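Local coordinates for LbaCas13a H328A (C2c2) (Lachnospiraceae bacterium NK4A179, PDB 5WLH), which binds and probably processes CRISPR guide RNA and, as a Cas13a effector, probably uses that guide to recognise and cleave RNA, at residues A[981-995]-A[1033-1046]. Numbering follows the deposited sequence.
With nucleotides of chain B.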
loop_
_atom_site.group_PDB
_atom_site.type_symbol
_atom_site.label_atom_id
_atom_site.label_comp_id
_atom_site.label_asym_id
_atom_site.label_seq_id
_atom_site.Cartn_x
_atom_site.Cartn_y
_atom_site.Cartn_z
ATOM N N ILE A 981 -15.612 36.726 -2.551
ATOM C CA ILE A 981 -14.979 36.638 -1.238
ATOM C C ILE A 981 -16.023 36.372 -0.162
ATOM O O ILE A 981 -15.779 35.614 0.785
ATOM C CB ILE A 981 -14.180 37.921 -0.936
ATOM C CG1 ILE A 981 -12.986 38.054 -1.880
ATOM C CG2 ILE A 981 -13.718 37.938 0.516
ATOM C CD1 ILE A 981 -12.395 39.463 -1.934
ATOM N N SER A 982 -17.208 36.982 -0.301
ATOM C CA SER A 982 -18.262 36.872 0.704
ATOM C C SER A 982 -18.827 35.466 0.811
ATOM O O SER A 982 -19.565 35.179 1.761
ATOM C CB SER A 982 -19.400 37.844 0.395
ATOM O OG SER A 982 -19.887 37.653 -0.921
ATOM N N ASP A 983 -18.528 34.592 -0.150
ATOM C CA ASP A 983 -18.894 33.193 0.014
ATOM C C ASP A 983 -18.057 32.516 1.086
ATOM O O ASP A 983 -18.483 31.493 1.636
ATOM C CB ASP A 983 -18.762 32.447 -1.314
ATOM C CG ASP A 983 -19.993 32.596 -2.183
ATOM O OD1 ASP A 983 -21.041 33.012 -1.647
ATOM O OD2 ASP A 983 -19.926 32.273 -3.387
ATOM N N TYR A 984 -16.885 33.064 1.400
ATOM C CA TYR A 984 -15.961 32.436 2.331
ATOM C C TYR A 984 -15.661 33.275 3.558
ATOM O O TYR A 984 -15.276 32.713 4.589
ATOM C CB TYR A 984 -14.644 32.097 1.615
ATOM C CG TYR A 984 -14.874 31.225 0.402
ATOM C CD1 TYR A 984 -15.228 29.885 0.542
ATOM C CD2 TYR A 984 -14.762 31.743 -0.877
ATOM C CE1 TYR A 984 -15.457 29.088 -0.568
ATOM C CE2 TYR A 984 -14.992 30.960 -1.991
ATOM C CZ TYR A 984 -15.331 29.628 -1.830
ATOM O OH TYR A 984 -15.561 28.860 -2.937
ATOM N N PHE A 985 -15.840 34.590 3.489
ATOM C CA PHE A 985 -15.561 35.456 4.620
ATOM C C PHE A 985 -16.631 36.540 4.688
ATOM O O PHE A 985 -17.249 36.893 3.680
ATOM C CB PHE A 985 -14.156 36.070 4.517
ATOM C CG PHE A 985 -13.039 35.048 4.454
ATOM C CD1 PHE A 985 -12.618 34.526 3.239
ATOM C CD2 PHE A 985 -12.397 34.629 5.607
ATOM C CE1 PHE A 985 -11.591 33.593 3.182
ATOM C CE2 PHE A 985 -11.366 33.698 5.552
ATOM C CZ PHE A 985 -10.965 33.183 4.343
ATOM N N LYS A 986 -16.849 37.056 5.903
ATOM C CA LYS A 986 -17.879 38.075 6.100
ATOM C C LYS A 986 -17.595 39.319 5.263
ATOM O O LYS A 986 -18.502 39.858 4.618
ATOM C CB LYS A 986 -17.990 38.434 7.584
ATOM C CG LYS A 986 -19.015 39.519 7.909
ATOM C CD LYS A 986 -20.343 39.318 7.171
ATOM C CE LYS A 986 -21.309 40.464 7.503
ATOM N NZ LYS A 986 -22.747 40.148 7.300
ATOM N N ASP A 987 -16.347 39.778 5.239
ATOM C CA ASP A 987 -15.998 40.972 4.480
ATOM C C ASP A 987 -14.511 40.923 4.150
ATOM O O ASP A 987 -13.788 40.017 4.573
ATOM C CB ASP A 987 -16.363 42.245 5.251
ATOM C CG ASP A 987 -15.924 42.201 6.702
ATOM O OD1 ASP A 987 -14.779 41.792 6.971
ATOM O OD2 ASP A 987 -16.730 42.581 7.578
ATOM N N ASP A 988 -14.056 41.925 3.392
ATOM C CA ASP A 988 -12.649 42.005 3.021
ATOM C C ASP A 988 -11.735 42.083 4.234
ATOM O O ASP A 988 -10.558 41.725 4.128
ATOM C CB ASP A 988 -12.407 43.215 2.120
ATOM C CG ASP A 988 -13.121 43.105 0.792
ATOM O OD1 ASP A 988 -13.626 42.009 0.470
ATOM O OD2 ASP A 988 -13.178 44.125 0.072
ATOM N N GLU A 989 -12.249 42.525 5.383
ATOM C CA GLU A 989 -11.398 42.683 6.558
ATOM C C GLU A 989 -11.053 41.341 7.196
ATOM O O GLU A 989 -9.890 41.088 7.522
ATOM C CB GLU A 989 -12.064 43.606 7.582
ATOM C CG GLU A 989 -11.367 43.619 8.940
ATOM C CD GLU A 989 -9.990 44.272 8.900
ATOM O OE1 GLU A 989 -9.246 44.154 9.896
ATOM O OE2 GLU A 989 -9.651 44.909 7.881
ATOM N N VAL A 990 -12.050 40.474 7.406
ATOM C CA VAL A 990 -11.750 39.153 7.955
ATOM C C VAL A 990 -10.944 38.335 6.955
ATOM O O VAL A 990 -10.070 37.551 7.340
ATOM C CB VAL A 990 -13.037 38.418 8.378
ATOM C CG1 VAL A 990 -13.499 38.889 9.744
ATOM C CG2 VAL A 990 -14.128 38.606 7.342
ATOM N N TYR A 991 -11.219 38.503 5.661
ATOM C CA TYR A 991 -10.417 37.828 4.645
ATOM C C TYR A 991 -8.961 38.264 4.727
ATOM O O TYR A 991 -8.052 37.428 4.763
ATOM C CB TYR A 991 -10.981 38.104 3.252
ATOM C CG TYR A 991 -10.187 37.464 2.129
ATOM C CD1 TYR A 991 -9.624 36.201 2.281
ATOM C CD2 TYR A 991 -10.008 38.115 0.923
ATOM C CE1 TYR A 991 -8.901 35.615 1.265
ATOM C CE2 TYR A 991 -9.285 37.536 -0.101
ATOM C CZ TYR A 991 -8.732 36.284 0.076
ATOM O OH TYR A 991 -8.008 35.707 -0.939
ATOM N N ALA A 992 -8.721 39.578 4.773
ATOM C CA ALA A 992 -7.352 40.077 4.858
ATOM C C ALA A 992 -6.663 39.585 6.122
ATOM O O ALA A 992 -5.466 39.276 6.109
ATOM C CB ALA A 992 -7.350 41.605 4.806
ATOM N N GLU A 993 -7.403 39.507 7.230
ATOM C CA GLU A 993 -6.826 38.972 8.460
ATOM C C GLU A 993 -6.496 37.492 8.322
ATOM O O GLU A 993 -5.509 37.016 8.897
ATOM C CB GLU A 993 -7.785 39.196 9.630
ATOM C CG GLU A 993 -7.268 38.675 10.963
ATOM C CD GLU A 993 -8.108 39.142 12.135
ATOM O OE1 GLU A 993 -7.624 39.058 13.285
ATOM O OE2 GLU A 993 -9.253 39.591 11.904
ATOM N N TYR A 994 -7.310 36.747 7.573
ATOM C CA TYR A 994 -7.001 35.343 7.333
ATOM C C TYR A 994 -5.738 35.193 6.490
ATOM O O TYR A 994 -4.882 34.351 6.787
ATOM C CB TYR A 994 -8.190 34.659 6.661
ATOM C CG TYR A 994 -8.094 33.157 6.683
ATOM C CD1 TYR A 994 -8.466 32.435 7.807
ATOM C CD2 TYR A 994 -7.603 32.463 5.586
ATOM C CE1 TYR A 994 -8.367 31.061 7.836
ATOM C CE2 TYR A 994 -7.499 31.093 5.602
ATOM C CZ TYR A 994 -7.880 30.396 6.729
ATOM O OH TYR A 994 -7.773 29.027 6.741
ATOM N N ILE A 995 -5.599 36.011 5.443
ATOM C CA ILE A 995 -4.400 35.986 4.606
ATOM C C ILE A 995 -3.147 36.221 5.438
ATOM O O ILE A 995 -2.085 35.651 5.154
ATOM C CB ILE A 995 -4.531 37.030 3.478
ATOM C CG1 ILE A 995 -5.746 36.719 2.606
ATOM C CG2 ILE A 995 -3.260 37.106 2.657
ATOM C CD1 ILE A 995 -6.267 37.910 1.836
ATOM N N GLU A 1033 -10.363 46.845 -5.892
ATOM C CA GLU A 1033 -10.960 47.401 -4.682
ATOM C C GLU A 1033 -10.790 46.492 -3.475
ATOM O O GLU A 1033 -10.682 46.982 -2.343
ATOM C CB GLU A 1033 -12.448 47.670 -4.911
ATOM C CG GLU A 1033 -13.029 48.774 -4.047
ATOM C CD GLU A 1033 -12.602 50.157 -4.499
ATOM O OE1 GLU A 1033 -11.951 50.273 -5.562
ATOM O OE2 GLU A 1033 -12.927 51.132 -3.791
ATOM N N HIS A 1034 -10.768 45.186 -3.691
ATOM C CA HIS A 1034 -10.769 44.187 -2.638
ATOM C C HIS A 1034 -9.528 43.315 -2.739
ATOM O O HIS A 1034 -8.924 43.205 -3.814
ATOM C CB HIS A 1034 -12.028 43.313 -2.741
ATOM C CG HIS A 1034 -13.275 44.094 -3.016
ATOM N ND1 HIS A 1034 -14.008 44.700 -2.019
ATOM C CD2 HIS A 1034 -13.910 44.378 -4.177
ATOM C CE1 HIS A 1034 -15.046 45.319 -2.554
ATOM N NE2 HIS A 1034 -15.010 45.139 -3.861
ATOM N N PRO A 1035 -9.110 42.686 -1.641
ATOM C CA PRO A 1035 -8.017 41.712 -1.733
ATOM C C PRO A 1035 -8.343 40.658 -2.781
ATOM O O PRO A 1035 -9.509 40.350 -3.044
ATOM C CB PRO A 1035 -7.948 41.115 -0.323
ATOM C CG PRO A 1035 -8.560 42.164 0.557
ATOM C CD PRO A 1035 -9.623 42.818 -0.266
ATOM N N LYS A 1036 -7.300 40.136 -3.417
ATOM C CA LYS A 1036 -7.506 39.157 -4.472
ATOM C C LYS A 1036 -7.964 37.836 -3.866
ATOM O O LYS A 1036 -7.377 37.352 -2.894
ATOM C CB LYS A 1036 -6.223 38.960 -5.277
ATOM C CG LYS A 1036 -6.426 38.205 -6.580
ATOM C CD LYS A 1036 -5.103 37.786 -7.178
ATOM C CE LYS A 1036 -5.289 36.677 -8.199
ATOM N NZ LYS A 1036 -3.981 36.056 -8.563
ATOM N N LEU A 1037 -9.023 37.263 -4.427
ATOM C CA LEU A 1037 -9.453 35.931 -4.018
ATOM C C LEU A 1037 -8.367 34.942 -4.416
ATOM O O LEU A 1037 -8.101 34.745 -5.607
ATOM C CB LEU A 1037 -10.794 35.585 -4.661
ATOM C CG LEU A 1037 -11.666 34.500 -4.014
ATOM C CD1 LEU A 1037 -11.052 33.112 -4.169
ATOM C CD2 LEU A 1037 -11.900 34.801 -2.549
ATOM N N ASN A 1038 -7.714 34.342 -3.424
ATOM C CA ASN A 1038 -6.616 33.419 -3.666
ATOM C C ASN A 1038 -7.117 31.985 -3.501
ATOM O O ASN A 1038 -7.476 31.565 -2.394
ATOM C CB ASN A 1038 -5.440 33.699 -2.733
ATOM C CG ASN A 1038 -4.232 32.853 -3.059
ATOM O OD1 ASN A 1038 -4.217 31.649 -2.787
ATOM N ND2 ASN A 1038 -3.209 33.471 -3.660
ATOM N N ARG A 1039 -7.103 31.247 -4.607
ATOM C CA ARG A 1039 -7.573 29.868 -4.654
ATOM C C ARG A 1039 -6.938 28.993 -3.576
ATOM O O ARG A 1039 -7.628 28.222 -2.895
ATOM C CB ARG A 1039 -7.262 29.320 -6.038
ATOM C CG ARG A 1039 -7.869 28.027 -6.307
ATOM C CD ARG A 1039 -8.086 27.853 -7.781
ATOM N NE ARG A 1039 -8.724 26.571 -7.968
ATOM C CZ ARG A 1039 -8.055 25.434 -7.877
ATOM N NH1 ARG A 1039 -6.744 25.464 -7.653
ATOM N NH2 ARG A 1039 -8.681 24.283 -8.036
ATOM N N ASN A 1040 -5.619 29.079 -3.418
ATOM C CA ASN A 1040 -4.939 28.214 -2.462
ATOM C C ASN A 1040 -5.278 28.587 -1.023
ATOM O O ASN A 1040 -5.350 27.712 -0.147
ATOM C CB ASN A 1040 -3.430 28.272 -2.694
ATOM C CG ASN A 1040 -3.033 27.707 -4.052
ATOM O OD1 ASN A 1040 -3.726 26.851 -4.614
ATOM N ND2 ASN A 1040 -1.930 28.192 -4.589
ATOM N N ILE A 1041 -5.481 29.874 -0.753
ATOM C CA ILE A 1041 -5.899 30.288 0.583
ATOM C C ILE A 1041 -7.265 29.699 0.912
ATOM O O ILE A 1041 -7.479 29.169 2.005
ATOM C CB ILE A 1041 -5.904 31.824 0.693
ATOM C CG1 ILE A 1041 -4.475 32.368 0.581
ATOM C CG2 ILE A 1041 -6.556 32.267 2.001
ATOM C CD1 ILE A 1041 -3.658 32.221 1.817
ATOM N N ILE A 1042 -8.209 29.784 -0.027
ATOM C CA ILE A 1042 -9.549 29.276 0.251
ATOM C C ILE A 1042 -9.525 27.753 0.359
ATOM O O ILE A 1042 -10.159 27.173 1.247
ATOM C CB ILE A 1042 -10.555 29.766 -0.810
ATOM C CG1 ILE A 1042 -10.995 31.203 -0.510
ATOM C CG2 ILE A 1042 -11.826 28.932 -0.767
ATOM C CD1 ILE A 1042 -9.976 32.240 -0.774
ATOM N N LEU A 1043 -8.765 27.081 -0.517
ATOM C CA LEU A 1043 -8.671 25.626 -0.421
ATOM C C LEU A 1043 -8.052 25.202 0.906
ATOM O O LEU A 1043 -8.450 24.191 1.495
ATOM C CB LEU A 1043 -7.864 25.072 -1.597
ATOM C CG LEU A 1043 -8.549 25.105 -2.962
ATOM C CD1 LEU A 1043 -7.566 24.678 -4.029
ATOM C CD2 LEU A 1043 -9.807 24.218 -3.004
ATOM N N SER A 1044 -7.068 25.956 1.394
ATOM C CA SER A 1044 -6.486 25.627 2.696
ATOM C C SER A 1044 -7.481 25.881 3.827
ATOM O O SER A 1044 -7.467 25.172 4.840
ATOM C CB SER A 1044 -5.194 26.421 2.892
ATOM O OG SER A 1044 -5.468 27.682 3.466
ATOM N N LYS A 1045 -8.376 26.855 3.652
ATOM C CA LYS A 1045 -9.404 27.128 4.656
ATOM C C LYS A 1045 -10.471 26.035 4.676
ATOM O O LYS A 1045 -10.952 25.649 5.745
ATOM C CB LYS A 1045 -10.036 28.494 4.386
ATOM C CG LYS A 1045 -11.374 28.751 5.086
ATOM C CD LYS A 1045 -11.179 29.399 6.446
ATOM C CE LYS A 1045 -12.311 30.377 6.791
ATOM N NZ LYS A 1045 -13.587 30.124 6.046
ATOM N N LEU A 1046 -10.867 25.535 3.511
ATOM C CA LEU A 1046 -11.939 24.542 3.481
ATOM C C LEU A 1046 -11.426 23.163 3.866
ATOM O O LEU A 1046 -12.101 22.422 4.593
ATOM C CB LEU A 1046 -12.564 24.469 2.090
ATOM C CG LEU A 1046 -13.222 25.731 1.534
ATOM C CD1 LEU A 1046 -13.739 25.481 0.120
ATOM C CD2 LEU A 1046 -14.346 26.143 2.444
ATOM P P A B 36 -7.396 20.612 -13.474
ATOM O OP1 A B 36 -8.255 21.672 -14.049
ATOM O OP2 A B 36 -6.926 19.486 -14.308
ATOM O "O5'" A B 36 -6.107 21.257 -12.826
ATOM C "C5'" A B 36 -5.162 21.934 -13.636
ATOM C "C4'" A B 36 -4.761 23.242 -13.010
ATOM O "O4'" A B 36 -5.920 24.109 -12.883
ATOM C "C3'" A B 36 -4.170 23.146 -11.620
ATOM O "O3'" A B 36 -3.333 24.294 -11.486
ATOM C "C2'" A B 36 -5.411 23.306 -10.738
ATOM O "O2'" A B 36 -5.151 23.673 -9.404
ATOM C "C1'" A B 36 -6.157 24.393 -11.507
ATOM N N9 A B 36 -7.607 24.434 -11.352
ATOM C C8 A B 36 -8.518 23.407 -11.292
ATOM N N7 A B 36 -9.761 23.826 -11.239
ATOM C C5 A B 36 -9.658 25.214 -11.301
ATOM C C6 A B 36 -10.615 26.248 -11.294
ATOM N N6 A B 36 -11.933 26.031 -11.212
ATOM N N1 A B 36 -10.167 27.524 -11.369
ATOM C C2 A B 36 -8.852 27.745 -11.452
ATOM N N3 A B 36 -7.862 26.855 -11.472
ATOM C C4 A B 36 -8.339 25.597 -11.390
HETATM O O HOH W 1 -7.882 25.637 7.590
#
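The phenol oxygen of Tyr991 donates to the carbonyl of Lys1036, OH to O 2.6 Å, reaching from the side of helix 988-995 to the loop before helix 1039-1046. The two short helices pack nearly orthogonally, at 86° with axes 11.4 Å apart, and strand 1034-1035, paired antiparallel with strand 1030-1031, leads into the second. Pro1035 CB slides past the Tyr991 ring, 3.8 Å from CE2; Lys1036 O sits at the ring edge, and Ile995 CD1 covers one face over the centre. Asn1038 caps helix 1039-1046, its OD1 accepting from Ile1041 N at 3.0 Å. The methyl CG2 of Ile1041 meets the edge of the Tyr994 ring, 3.7 Å from CD2.

One turn on, Lys1045 bends at chi2, chi3 and chi4: its CE lies over a face of Tyr994 and its CD touches CZ, while its NZ stands over the Phe985 ring, 4.6 Å from the centroid and 25° off the normal, a cation-pi contact. That ammonium also bonds Gln516 and, weakly, Tyr984 O. The Tyr984 ring is clamped between Asp983 CB and Ile1042 CG2, the latter in a CH-pi contact over its centre, while its hydroxyl bonds Ser978 N.

At the solvent-exposed end, His1034 ND1 points to Asp988 OD2; their planes lie 73° apart, and the modelled separation is too short to weigh. Asp987, the N-cap of helix 988-995, accepts from Val990 N through OD1, and weakly from Glu989 N. Beyond the interface, Arg1039 lays its guanidinium flat on the base of A36 of chain B, linking this helix to the guide RNA; Leu1043 CD1 backs the opposite face, Gly975 O accepts from NH2, and NH1 makes a weak bond to the ribose O2' at 3.0 Å.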